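Local coordinates for RNA-dependent RNA polymerase (Farallon virus, PDB 6DX5), which carries near its N-terminus the viral OTU-like cysteine protease domain modelled here, a deubiquitinase, while the full-length protein probably copies viral RNA, at residues A[39-44]-A[166-171]; A[45-48]-A[54-57]; A[62-67]-A[108-113]; A[127-132]-A[140-145]. One frame throughout, in Å; residues are numbered along the deposited sequence.

Interaction 1 (A[39-44]-A[166-171]); sequences FRAFAY and FNIVRC
Phe-42, on helix 37-47, reaches across to Ile-168 and Phe-166 of strand 166-171. Its CB begins the contact, 4.1 Å from Ile-168 CD1. Because CG is anti to the backbone N (chi1 -175°), the ring runs on toward the start of the strand, and CE1 arrives 4.1 Å from Phe-166 CB and just as near to that residue's CG. The two rings form an edge-to-face pair with centroids 5.6 Å apart and planes at 65°, Phe-42 supplying the edge and Phe-166 the face. Ile-168 CD1 sits near the plane of the Phe-42 ring, at its edge. The same methyl meets the helix backbone at Phe-42 N (3.9 Å) and touches Ala-41 CB.

Helix and strand run in broadly opposite directions, at 149°, with axes 8.9 Å apart, so the helix lies along one face of the OTU domain's sheet. Phe-46 extends the aromatic cluster by meeting both Phe-42 and Phe-166, and Phe-166 also borders a bound DTT. No hydrogen bond crosses between the two segments; sheet and helix meet here through methyl groups and aromatic rings, with one methyl against the helix backbone, so this buried seam rests on van der Waals and aromatic packing.

Interaction 2 (A[45-48]-A[54-57]); sequences LFFD and DTVK
Phe-47 meets Val-56 with the CD2-CE2 edge of its ring: CE2 lies 3.7 Å from Val-56 CG2 and CD2 only slightly farther, the methyl sitting near the ring plane rather than over a face. Thr-55 adds a looser touch, its CG2 4.4 Å from Phe-47 CE2. Phe-47 and Val-56 pass flank to flank, heading opposite ways, each carried by its own helix.

One shell out, Phe-46 helps to set the ring. Its CD2 stands 3.5 Å above the plane of the Phe-47 ring, over the centre, so one face is covered by the neighbouring residue of the same helix. With chi1 at -64°, Phe-47 CG is anti to the carbonyl carbon, which turns the ring toward helix 53-66. Met-52, in the connection between the helices, also touches it. Asp-48 follows with a positive phi of 63°, turning the chain out of helical geometry at the start of that short connection. On the other side, Val-56 is wedged against Phe-39, Phe-42 and Ala-43 of helix 37-47 and reaches Leu-132 of helix 126-136. Near the start of its helix, Asp-54 OD1 takes the N-H of Thr-55 from above the carboxylate plane.

The contact joins two consecutive helices of the OTU domain, 37-47 and 53-66, across the short turn between them. Its chemistry is purely apolar and of modest extent: Val-56 is buried, Phe-47 and Thr-55 are only partly so, and the grip between the two segments rests on van der Waals contact without a hydrogen bond.

Interaction 3 (A[62-67]-A[108-113]); sequences GYARQH and RGLDLY
Arg-65 of helix 53-66 and Leu-110 of helix 103-117 are the residues whose CA atoms come nearest across the two segments, 7.1 Å apart. The segments run close to antiparallel, at 168°, with axes 10.5 Å apart, and so join two helices of the OTU-like protease domain. The first is in its last turns: Gln-66 N still reaches Gly-62 O, but the bonds from His-67 N to Tyr-63 O and Ala-64 O are weak, and His-67 is where helical geometry is lost.

On helix 103-117, Leu-110 makes most of the contact. Its CG is anti to the backbone N (chi1 166°), which aims the branched end at the opposing helix. CD1 rests 3.7 Å from Ala-64 O, and CD2 lies 4.0 Å from Arg-65 CA, so both methyls rest on the same side of the backbone at Ala-64 and Arg-65 more than they meet side chains. Trp-68, just beyond the helix, touches Leu-110 as well. One turn further along helix 103-117, Tyr-113 places CE2 4.0 Å from Ala-64 CB, meeting the methyl obliquely.

The phenol end of Tyr-113 belongs to another neighbourhood: its OH is hydrogen-bonded to Glu-128 OE1, a carboxylate oxygen that Tyr-122 OH also engages, and a bound DTT lies about 5 Å from the side chain. Between the two segments themselves there is no hydrogen bond; they are held by van der Waals packing, while the polar anchor of Tyr-113 lies on helix 126-136 and fixes the ring whose flank rests on Ala-64.

Interaction 4 (A[127-132]-A[140-145]); sequences DEAEML and IVIWNV
Behind the pairing of Ala-129 and Leu-132 with Ile-140 lies the flat group of the strand, Trp-143, whose indole takes Val-141 CG1 on one face, 3.2 Å above the plane and offset toward the rim. At its edge, NE1 is hydrogen-bonded to Asn-167 OD1 of the neighbouring strand, and Phe-26 meets it with planes at about 60°. This is the α/β arrangement of the OTU domain: helix 126-136 turns back through a short loop onto strand 140-145, packing nearly antiparallel (158°) against the mixed sheet, with axes 9.3 Å apart.

Alternate residues of the strand, Ile-140 and Ile-142, face the helix. Ile-142 bends at chi2 (-75°) and brings CD1 to 4.4 Å from Ala-129 CB, a loose touch. Ile-140 does more. Its CG2 lies at the limit of contact with Ala-129 CB, while Phe-42 of helix 37-47 packs beside it. All four touching residues are buried, and no hydrogen bond joins the segments; carboxylates of the helix bond to other partners, Asp-127 OD2 to a bound DTT. Ile-140 CD1 abuts the helix at two adjoining points, 3.8 Å from Leu-132 CB and 3.6 Å from Ala-129 O.

All four contacts belong to the one OTU domain. Along the chain, interaction 1 spans the longest stretch and encloses the others, which follow in series as 2, 3 and 4. Interactions 1 and 4 have centres about 8 Å apart and reach neighbouring parallel strands, 166-171 and 140-145, of one sheet. Interaction 2 shares helix 37-47 with interaction 1 and helix 53-66 with interaction 3, whose centre is about 20 Å away. Interaction 4 touches both 2 and 3 through side chains, with centres about 14 Å and 18 Å off. The contacts thus link the sheet, the helices packed on it and the more outlying helix 103-117, going from buried to partly buried.

Interaction 1 (A[39-44]-A[166-171])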
loop_
_atom_site.group_PDB
_atom_site.type_symbol
_atom_site.label_atom_id
_atom_site.label_comp_id
_atom_site.label_asym_id
_atom_site.label_seq_id
_atom_site.Cartn_x
_atom_site.Cartn_y
_atom_site.Cartn_z
ATOM N N PHE A 39 -1.699 3.332 -17.524
ATOM C CA PHE A 39 -2.848 3.383 -18.432
ATOM C C PHE A 39 -2.546 2.632 -19.721
ATOM O O PHE A 39 -3.424 1.942 -20.259
ATOM C CB PHE A 39 -3.244 4.848 -18.715
ATOM C CG PHE A 39 -3.601 5.628 -17.470
ATOM C CD1 PHE A 39 -4.539 5.120 -16.560
ATOM C CD2 PHE A 39 -2.973 6.843 -17.180
ATOM C CE1 PHE A 39 -4.884 5.830 -15.381
ATOM C CE2 PHE A 39 -3.294 7.565 -16.011
ATOM C CZ PHE A 39 -4.269 7.047 -15.101
ATOM N N ARG A 40 -1.294 2.747 -20.227
ATOM C CA ARG A 40 -0.911 2.072 -21.480
ATOM C C ARG A 40 -0.890 0.555 -21.322
ATOM O O ARG A 40 -1.314 -0.193 -22.230
ATOM C CB ARG A 40 0.475 2.529 -21.940
ATOM C CG ARG A 40 0.504 3.976 -22.424
ATOM C CD ARG A 40 1.960 4.431 -22.742
ATOM N NE ARG A 40 1.903 5.726 -23.399
ATOM C CZ ARG A 40 1.723 5.849 -24.707
ATOM N NH1 ARG A 40 1.659 4.745 -25.474
ATOM N NH2 ARG A 40 1.622 7.049 -25.251
ATOM N N ALA A 41 -0.362 0.082 -20.193
ATOM C CA ALA A 41 -0.376 -1.354 -19.923
ATOM C C ALA A 41 -1.812 -1.866 -19.870
ATOM O O ALA A 41 -2.172 -2.832 -20.557
ATOM C CB ALA A 41 0.369 -1.643 -18.604
ATOM N N PHE A 42 -2.679 -1.176 -19.141
ATOM C CA PHE A 42 -4.045 -1.687 -19.076
ATOM C C PHE A 42 -4.713 -1.545 -20.441
ATOM O O PHE A 42 -5.354 -2.484 -20.924
ATOM C CB PHE A 42 -4.849 -0.986 -17.944
ATOM C CG PHE A 42 -6.212 -1.567 -17.755
ATOM C CD1 PHE A 42 -6.388 -2.747 -17.048
ATOM C CD2 PHE A 42 -7.312 -0.976 -18.346
ATOM C CE1 PHE A 42 -7.663 -3.308 -16.900
ATOM C CE2 PHE A 42 -8.601 -1.530 -18.223
ATOM C CZ PHE A 42 -8.774 -2.700 -17.487
ATOM N N ALA A 43 -4.513 -0.422 -21.129
ATOM C CA ALA A 43 -5.141 -0.305 -22.440
ATOM C C ALA A 43 -4.653 -1.417 -23.390
ATOM O O ALA A 43 -5.420 -1.948 -24.210
ATOM C CB ALA A 43 -4.867 1.095 -23.013
ATOM N N TYR A 44 -3.389 -1.807 -23.288
ATOM C CA TYR A 44 -2.916 -2.869 -24.166
ATOM C C TYR A 44 -3.673 -4.168 -23.914
ATOM O O TYR A 44 -4.099 -4.839 -24.867
ATOM C CB TYR A 44 -1.416 -3.085 -24.005
ATOM C CG TYR A 44 -0.979 -4.213 -24.901
ATOM C CD1 TYR A 44 -0.675 -3.990 -26.245
ATOM C CD2 TYR A 44 -0.885 -5.502 -24.413
ATOM C CE1 TYR A 44 -0.277 -5.042 -27.088
ATOM C CE2 TYR A 44 -0.473 -6.562 -25.245
ATOM C CZ TYR A 44 -0.178 -6.323 -26.569
ATOM O OH TYR A 44 0.247 -7.385 -27.355
ATOM N N PHE A 166 -6.605 -9.217 -15.617
ATOM C CA PHE A 166 -5.652 -8.451 -16.408
ATOM C C PHE A 166 -4.422 -8.295 -15.543
ATOM O O PHE A 166 -4.513 -7.761 -14.437
ATOM C CB PHE A 166 -6.265 -7.113 -16.815
ATOM C CG PHE A 166 -7.484 -7.283 -17.683
ATOM C CD1 PHE A 166 -7.341 -7.504 -19.044
ATOM C CD2 PHE A 166 -8.744 -7.382 -17.115
ATOM C CE1 PHE A 166 -8.436 -7.736 -19.862
ATOM C CE2 PHE A 166 -9.861 -7.587 -17.902
ATOM C CZ PHE A 166 -9.728 -7.763 -19.283
ATOM N N ASN A 167 -3.292 -8.806 -16.011
ATOM C CA ASN A 167 -2.092 -8.925 -15.183
ATOM C C ASN A 167 -1.109 -7.853 -15.633
ATOM O O ASN A 167 -0.791 -7.744 -16.838
ATOM C CB ASN A 167 -1.449 -10.320 -15.324
ATOM C CG ASN A 167 -2.227 -11.399 -14.610
ATOM O OD1 ASN A 167 -2.079 -11.596 -13.393
ATOM N ND2 ASN A 167 -3.101 -12.081 -15.351
ATOM N N ILE A 168 -0.591 -7.091 -14.680
ATOM C CA ILE A 168 0.327 -6.008 -14.999
ATOM C C ILE A 168 1.545 -6.188 -14.124
ATOM O O ILE A 168 1.414 -6.598 -12.970
ATOM C CB ILE A 168 -0.385 -4.666 -14.778
ATOM C CG1 ILE A 168 -1.547 -4.572 -15.794
ATOM C CG2 ILE A 168 0.582 -3.481 -14.825
ATOM C CD1 ILE A 168 -2.159 -3.261 -15.882
ATOM N N VAL A 169 2.745 -5.975 -14.687
ATOM C CA VAL A 169 3.966 -6.087 -13.901
ATOM C C VAL A 169 4.444 -4.677 -13.611
ATOM O O VAL A 169 4.311 -3.781 -14.447
ATOM C CB VAL A 169 5.047 -6.903 -14.634
ATOM C CG1 VAL A 169 5.407 -6.254 -15.983
ATOM C CG2 VAL A 169 6.312 -7.035 -13.803
ATOM N N ARG A 170 5.015 -4.477 -12.433
ATOM C CA ARG A 170 5.492 -3.170 -12.018
ATOM C C ARG A 170 6.921 -3.325 -11.546
ATOM O O ARG A 170 7.186 -4.090 -10.601
ATOM C CB ARG A 170 4.651 -2.597 -10.877
ATOM C CG ARG A 170 5.149 -1.208 -10.457
ATOM C CD ARG A 170 4.499 -0.711 -9.191
ATOM N NE ARG A 170 4.674 0.738 -9.113
ATOM C CZ ARG A 170 4.025 1.548 -8.270
ATOM N NH1 ARG A 170 3.150 1.042 -7.384
ATOM N NH2 ARG A 170 4.254 2.855 -8.321
ATOM N N CYS A 171 7.839 -2.570 -12.158
ATOM C CA CYS A 171 9.252 -2.604 -11.767
ATOM C C CYS A 171 9.652 -1.182 -11.397
ATOM O O CYS A 171 9.764 -0.325 -12.281
ATOM C CB CYS A 171 10.124 -3.165 -12.896
ATOM S SG CYS A 171 11.863 -3.508 -12.281
#

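Interaction 2 (A[45-48]-A[54-57])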
loop_
_atom_site.group_PDB
_atom_site.type_symbol
_atom_site.label_atom_id
_atom_site.label_comp_id
_atom_site.label_asym_id
_atom_site.label_seq_id
_atom_site.Cartn_x
_atom_site.Cartn_y
_atom_site.Cartn_z
ATOM N N LEU A 45 -3.872 -4.544 -22.634
ATOM C CA LEU A 45 -4.571 -5.801 -22.353
ATOM C C LEU A 45 -6.049 -5.685 -22.659
ATOM O O LEU A 45 -6.653 -6.618 -23.192
ATOM C CB LEU A 45 -4.420 -6.209 -20.892
ATOM C CG LEU A 45 -2.977 -6.465 -20.492
ATOM C CD1 LEU A 45 -2.846 -6.782 -19.000
ATOM C CD2 LEU A 45 -2.473 -7.614 -21.361
ATOM N N PHE A 46 -6.651 -4.546 -22.315
ATOM C CA PHE A 46 -8.090 -4.467 -22.327
ATOM C C PHE A 46 -8.610 -4.134 -23.723
ATOM O O PHE A 46 -9.633 -4.689 -24.144
ATOM C CB PHE A 46 -8.552 -3.407 -21.313
ATOM C CG PHE A 46 -10.060 -3.467 -21.004
ATOM C CD1 PHE A 46 -10.595 -4.535 -20.285
ATOM C CD2 PHE A 46 -10.909 -2.471 -21.445
ATOM C CE1 PHE A 46 -11.972 -4.614 -20.021
ATOM C CE2 PHE A 46 -12.286 -2.517 -21.155
ATOM C CZ PHE A 46 -12.826 -3.596 -20.448
ATOM N N PHE A 47 -7.960 -3.189 -24.427
ATOM C CA PHE A 47 -8.391 -2.745 -25.762
ATOM C C PHE A 47 -7.424 -3.164 -26.880
ATOM O O PHE A 47 -7.572 -2.693 -28.017
ATOM C CB PHE A 47 -8.524 -1.209 -25.822
ATOM C CG PHE A 47 -9.594 -0.614 -24.914
ATOM C CD1 PHE A 47 -10.943 -0.937 -25.074
ATOM C CD2 PHE A 47 -9.251 0.303 -23.926
ATOM C CE1 PHE A 47 -11.940 -0.374 -24.245
ATOM C CE2 PHE A 47 -10.238 0.867 -23.101
ATOM C CZ PHE A 47 -11.590 0.531 -23.272
ATOM N N ASP A 48 -6.396 -3.953 -26.571
ATOM C CA ASP A 48 -5.417 -4.426 -27.555
ATOM C C ASP A 48 -4.625 -3.305 -28.194
ATOM O O ASP A 48 -4.043 -3.492 -29.277
ATOM C CB ASP A 48 -6.083 -5.273 -28.632
ATOM C CG ASP A 48 -6.889 -6.396 -28.025
ATOM O OD1 ASP A 48 -6.351 -7.147 -27.150
ATOM O OD2 ASP A 48 -8.090 -6.480 -28.374
ATOM N N ASP A 54 -5.715 6.913 -23.085
ATOM C CA ASP A 54 -6.424 8.130 -22.709
ATOM C C ASP A 54 -7.877 7.834 -22.377
ATOM O O ASP A 54 -8.449 8.464 -21.469
ATOM C CB ASP A 54 -6.338 9.200 -23.822
ATOM C CG ASP A 54 -6.697 8.644 -25.248
ATOM O OD1 ASP A 54 -6.867 7.406 -25.429
ATOM O OD2 ASP A 54 -6.798 9.458 -26.209
ATOM N N THR A 55 -8.490 6.897 -23.117
ATOM C CA THR A 55 -9.826 6.419 -22.764
ATOM C C THR A 55 -9.799 5.677 -21.430
ATOM O O THR A 55 -10.719 5.789 -20.615
ATOM C CB THR A 55 -10.321 5.530 -23.883
ATOM O OG1 THR A 55 -10.321 6.294 -25.094
ATOM C CG2 THR A 55 -11.719 4.944 -23.608
ATOM N N VAL A 56 -8.730 4.930 -21.183
ATOM C CA VAL A 56 -8.577 4.263 -19.895
ATOM C C VAL A 56 -8.459 5.306 -18.785
ATOM O O VAL A 56 -9.114 5.215 -17.743
ATOM C CB VAL A 56 -7.345 3.321 -19.933
ATOM C CG1 VAL A 56 -7.031 2.845 -18.506
ATOM C CG2 VAL A 56 -7.627 2.124 -20.864
ATOM N N LYS A 57 -7.607 6.316 -18.990
ATOM C CA LYS A 57 -7.489 7.360 -18.002
ATOM C C LYS A 57 -8.855 8.038 -17.773
ATOM O O LYS A 57 -9.271 8.247 -16.627
ATOM C CB LYS A 57 -6.462 8.382 -18.464
ATOM C CG LYS A 57 -6.231 9.531 -17.454
ATOM C CD LYS A 57 -4.993 10.406 -17.869
ATOM C CE LYS A 57 -4.801 11.553 -16.816
ATOM N NZ LYS A 57 -3.775 12.606 -17.135
#

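Interaction 3 (A[62-67]-A[108-113])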
loop_
_atom_site.group_PDB
_atom_site.type_symbol
_atom_site.label_atom_id
_atom_site.label_comp_id
_atom_site.label_asym_id
_atom_site.label_seq_id
_atom_site.Cartn_x
_atom_site.Cartn_y
_atom_site.Cartn_z
ATOM N N GLY A 62 -13.499 9.509 -14.636
ATOM C CA GLY A 62 -14.955 9.678 -14.639
ATOM C C GLY A 62 -15.595 8.833 -13.549
ATOM O O GLY A 62 -16.515 9.271 -12.863
ATOM N N TYR A 63 -15.081 7.608 -13.367
ATOM C CA TYR A 63 -15.509 6.774 -12.259
ATOM C C TYR A 63 -15.296 7.482 -10.923
ATOM O O TYR A 63 -16.168 7.421 -10.031
ATOM C CB TYR A 63 -14.766 5.416 -12.294
ATOM C CG TYR A 63 -15.118 4.547 -11.112
ATOM C CD1 TYR A 63 -14.326 4.571 -9.943
ATOM C CD2 TYR A 63 -16.278 3.790 -11.119
ATOM C CE1 TYR A 63 -14.676 3.822 -8.815
ATOM C CE2 TYR A 63 -16.647 3.037 -9.992
ATOM C CZ TYR A 63 -15.817 3.054 -8.849
ATOM O OH TYR A 63 -16.176 2.313 -7.725
ATOM N N ALA A 64 -14.124 8.105 -10.734
ATOM C CA ALA A 64 -13.873 8.776 -9.459
ATOM C C ALA A 64 -14.855 9.932 -9.205
ATOM O O ALA A 64 -15.301 10.125 -8.071
ATOM C CB ALA A 64 -12.443 9.277 -9.411
ATOM N N ARG A 65 -15.213 10.708 -10.239
ATOM C CA ARG A 65 -16.173 11.806 -10.076
ATOM C C ARG A 65 -17.508 11.290 -9.552
ATOM O O ARG A 65 -18.180 11.944 -8.752
ATOM C CB ARG A 65 -16.410 12.536 -11.403
ATOM C CG ARG A 65 -15.237 13.365 -11.912
ATOM C CD ARG A 65 -15.583 14.283 -13.127
ATOM N NE ARG A 65 -14.346 14.789 -13.730
ATOM C CZ ARG A 65 -13.679 14.172 -14.716
ATOM N NH1 ARG A 65 -14.162 13.048 -15.251
ATOM N NH2 ARG A 65 -12.541 14.690 -15.193
ATOM N N GLN A 66 -17.907 10.122 -10.002
ATOM C CA GLN A 66 -19.210 9.580 -9.674
ATOM C C GLN A 66 -19.200 8.698 -8.423
ATOM O O GLN A 66 -20.242 8.543 -7.789
ATOM C CB GLN A 66 -19.690 8.810 -10.906
ATOM C CG GLN A 66 -21.112 8.543 -10.994
ATOM C CD GLN A 66 -21.943 9.779 -10.733
ATOM O OE1 GLN A 66 -23.020 9.658 -10.158
ATOM N NE2 GLN A 66 -21.477 10.962 -11.186
ATOM N N HIS A 67 -18.050 8.125 -8.054
ATOM C CA HIS A 67 -17.960 7.124 -6.997
ATOM C C HIS A 67 -16.840 7.443 -6.040
ATOM O O HIS A 67 -16.106 6.559 -5.594
ATOM C CB HIS A 67 -17.771 5.729 -7.577
ATOM C CG HIS A 67 -18.841 5.347 -8.537
ATOM N ND1 HIS A 67 -19.929 4.584 -8.177
ATOM C CD2 HIS A 67 -18.999 5.628 -9.847
ATOM C CE1 HIS A 67 -20.708 4.404 -9.230
ATOM N NE2 HIS A 67 -20.172 5.036 -10.257
ATOM N N ARG A 108 -14.232 18.640 -1.559
ATOM C CA ARG A 108 -12.915 19.229 -1.772
ATOM C C ARG A 108 -11.866 18.170 -2.100
ATOM O O ARG A 108 -10.971 18.416 -2.917
ATOM C CB ARG A 108 -12.486 20.026 -0.535
ATOM C CG ARG A 108 -11.286 20.869 -0.814
ATOM C CD ARG A 108 -11.782 22.009 -1.614
ATOM N NE ARG A 108 -10.993 23.208 -1.335
ATOM C CZ ARG A 108 -11.081 23.947 -0.228
ATOM N NH1 ARG A 108 -11.948 23.616 0.745
ATOM N NH2 ARG A 108 -10.295 25.016 -0.092
ATOM N N GLY A 109 -11.935 16.997 -1.447
ATOM C CA GLY A 109 -10.916 15.968 -1.672
ATOM C C GLY A 109 -10.925 15.492 -3.108
ATOM O O GLY A 109 -9.878 15.365 -3.750
ATOM N N LEU A 110 -12.114 15.254 -3.646
ATOM C CA LEU A 110 -12.218 14.845 -5.040
ATOM C C LEU A 110 -11.674 15.917 -5.969
ATOM O O LEU A 110 -10.942 15.602 -6.913
ATOM C CB LEU A 110 -13.667 14.510 -5.369
ATOM C CG LEU A 110 -13.934 14.397 -6.860
ATOM C CD1 LEU A 110 -13.235 13.154 -7.386
ATOM C CD2 LEU A 110 -15.475 14.351 -7.107
ATOM N N ASP A 111 -12.005 17.191 -5.713
ATOM C CA ASP A 111 -11.478 18.267 -6.560
ATOM C C ASP A 111 -9.942 18.348 -6.505
ATOM O O ASP A 111 -9.300 18.604 -7.533
ATOM C CB ASP A 111 -12.100 19.620 -6.194
ATOM C CG ASP A 111 -13.635 19.660 -6.405
ATOM O OD1 ASP A 111 -14.305 20.364 -5.613
ATOM O OD2 ASP A 111 -14.180 18.994 -7.329
ATOM N N LEU A 112 -9.336 18.140 -5.321
ATOM C CA LEU A 112 -7.883 18.094 -5.259
ATOM C C LEU A 112 -7.338 16.925 -6.085
ATOM O O LEU A 112 -6.362 17.084 -6.828
ATOM C CB LEU A 112 -7.410 17.999 -3.814
ATOM C CG LEU A 112 -7.715 19.228 -2.921
ATOM C CD1 LEU A 112 -7.396 18.931 -1.460
ATOM C CD2 LEU A 112 -6.991 20.472 -3.379
ATOM N N TYR A 113 -7.957 15.747 -5.968
ATOM C CA TYR A 113 -7.516 14.601 -6.756
ATOM C C TYR A 113 -7.557 14.928 -8.241
ATOM O O TYR A 113 -6.577 14.712 -8.958
ATOM C CB TYR A 113 -8.372 13.357 -6.454
ATOM C CG TYR A 113 -8.144 12.232 -7.458
ATOM C CD1 TYR A 113 -6.968 11.483 -7.439
ATOM C CD2 TYR A 113 -9.079 11.948 -8.441
ATOM C CE1 TYR A 113 -6.732 10.496 -8.374
ATOM C CE2 TYR A 113 -8.851 10.951 -9.385
ATOM C CZ TYR A 113 -7.684 10.227 -9.319
ATOM O OH TYR A 113 -7.448 9.244 -10.242
#

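Interaction 4 (A[127-132]-A[140-145])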
loop_
_atom_site.group_PDB
_atom_site.type_symbol
_atom_site.label_atom_id
_atom_site.label_comp_id
_atom_site.label_asym_id
_atom_site.label_seq_id
_atom_site.Cartn_x
_atom_site.Cartn_y
_atom_site.Cartn_z
ATOM N N ASP A 127 -3.909 3.701 -7.447
ATOM C CA ASP A 127 -5.167 4.402 -7.141
ATOM C C ASP A 127 -6.129 4.246 -8.299
ATOM O O ASP A 127 -7.326 4.054 -8.103
ATOM C CB ASP A 127 -4.934 5.884 -6.877
ATOM C CG ASP A 127 -4.290 6.173 -5.514
ATOM O OD1 ASP A 127 -4.027 5.254 -4.675
ATOM O OD2 ASP A 127 -4.039 7.378 -5.303
ATOM N N GLU A 128 -5.613 4.262 -9.514
ATOM C CA GLU A 128 -6.477 4.116 -10.676
ATOM C C GLU A 128 -6.749 2.642 -11.019
ATOM O O GLU A 128 -7.833 2.350 -11.543
ATOM C CB GLU A 128 -5.887 4.862 -11.876
ATOM C CG GLU A 128 -5.942 6.411 -11.711
ATOM C CD GLU A 128 -4.844 6.947 -10.797
ATOM O OE1 GLU A 128 -5.096 8.015 -10.151
ATOM O OE2 GLU A 128 -3.734 6.315 -10.740
ATOM N N ALA A 129 -5.830 1.700 -10.718
ATOM C CA ALA A 129 -6.186 0.276 -10.817
ATOM C C ALA A 129 -7.470 -0.022 -10.028
ATOM O O ALA A 129 -8.352 -0.745 -10.498
ATOM C CB ALA A 129 -5.048 -0.619 -10.300
ATOM N N GLU A 130 -7.582 0.510 -8.825
ATOM C CA GLU A 130 -8.774 0.272 -8.046
ATOM C C GLU A 130 -10.013 0.813 -8.763
ATOM O O GLU A 130 -11.086 0.185 -8.748
ATOM C CB GLU A 130 -8.595 0.923 -6.680
ATOM C CG GLU A 130 -9.831 0.976 -5.867
ATOM C CD GLU A 130 -9.600 1.504 -4.441
ATOM O OE1 GLU A 130 -8.664 2.331 -4.209
ATOM O OE2 GLU A 130 -10.363 1.024 -3.527
ATOM N N MET A 131 -9.894 1.994 -9.374
ATOM C CA MET A 131 -11.044 2.618 -10.028
ATOM C C MET A 131 -11.472 1.798 -11.230
ATOM O O MET A 131 -12.667 1.529 -11.420
ATOM C CB MET A 131 -10.658 4.034 -10.449
ATOM C CG MET A 131 -10.349 4.955 -9.203
ATOM S SD MET A 131 -9.717 6.526 -9.771
ATOM C CE MET A 131 -9.115 7.260 -8.172
ATOM N N LEU A 132 -10.484 1.409 -12.059
ATOM C CA LEU A 132 -10.755 0.668 -13.277
ATOM C C LEU A 132 -11.397 -0.670 -12.957
ATOM O O LEU A 132 -12.302 -1.106 -13.668
ATOM C CB LEU A 132 -9.439 0.447 -14.016
ATOM C CG LEU A 132 -8.888 1.734 -14.627
ATOM C CD1 LEU A 132 -7.446 1.451 -15.179
ATOM C CD2 LEU A 132 -9.878 2.118 -15.762
ATOM N N ILE A 140 -7.799 -6.723 -11.780
ATOM C CA ILE A 140 -6.468 -6.295 -12.201
ATOM C C ILE A 140 -5.482 -6.809 -11.165
ATOM O O ILE A 140 -5.693 -6.609 -9.956
ATOM C CB ILE A 140 -6.377 -4.764 -12.352
ATOM C CG1 ILE A 140 -7.359 -4.321 -13.377
ATOM C CG2 ILE A 140 -4.948 -4.312 -12.833
ATOM C CD1 ILE A 140 -7.573 -2.770 -13.414
ATOM N N VAL A 141 -4.423 -7.478 -11.635
ATOM C CA VAL A 141 -3.378 -8.000 -10.769
ATOM C C VAL A 141 -2.114 -7.198 -11.016
ATOM O O VAL A 141 -1.717 -7.024 -12.164
ATOM C CB VAL A 141 -3.134 -9.490 -11.036
ATOM C CG1 VAL A 141 -2.137 -10.006 -10.095
ATOM C CG2 VAL A 141 -4.468 -10.261 -10.931
ATOM N N ILE A 142 -1.485 -6.702 -9.947
ATOM C CA ILE A 142 -0.247 -5.932 -10.041
ATOM C C ILE A 142 0.860 -6.791 -9.446
ATOM O O ILE A 142 0.842 -7.096 -8.250
ATOM C CB ILE A 142 -0.313 -4.594 -9.298
ATOM C CG1 ILE A 142 -1.577 -3.792 -9.648
ATOM C CG2 ILE A 142 0.973 -3.792 -9.596
ATOM C CD1 ILE A 142 -1.515 -3.170 -10.962
ATOM N N TRP A 143 1.824 -7.186 -10.260
ATOM C CA TRP A 143 2.943 -7.995 -9.789
ATOM C C TRP A 143 4.143 -7.064 -9.619
ATOM O O TRP A 143 4.635 -6.497 -10.600
ATOM C CB TRP A 143 3.286 -9.119 -10.782
ATOM C CG TRP A 143 2.188 -10.069 -11.121
ATOM C CD1 TRP A 143 1.195 -9.877 -12.039
ATOM C CD2 TRP A 143 1.935 -11.340 -10.503
ATOM N NE1 TRP A 143 0.353 -10.963 -12.055
ATOM C CE2 TRP A 143 0.782 -11.871 -11.116
ATOM C CE3 TRP A 143 2.580 -12.084 -9.503
ATOM C CZ2 TRP A 143 0.232 -13.119 -10.753
ATOM C CZ3 TRP A 143 2.049 -13.345 -9.152
ATOM C CH2 TRP A 143 0.868 -13.824 -9.754
ATOM N N ASN A 144 4.606 -6.901 -8.395
ATOM C CA ASN A 144 5.772 -6.077 -8.148
ATOM C C ASN A 144 7.000 -6.972 -8.234
ATOM O O ASN A 144 7.131 -7.932 -7.459
ATOM C CB ASN A 144 5.675 -5.410 -6.769
ATOM C CG ASN A 144 4.396 -4.609 -6.604
ATOM O OD1 ASN A 144 3.471 -5.024 -5.882
ATOM N ND2 ASN A 144 4.295 -3.519 -7.326
ATOM N N VAL A 145 7.926 -6.638 -9.111
ATOM C CA VAL A 145 9.069 -7.505 -9.323
ATOM C C VAL A 145 10.364 -6.737 -9.120
ATOM O O VAL A 145 10.407 -5.501 -9.168
ATOM C CB VAL A 145 9.023 -8.106 -10.718
ATOM C CG1 VAL A 145 7.733 -8.878 -10.904
ATOM C CG2 VAL A 145 9.210 -6.967 -11.743
#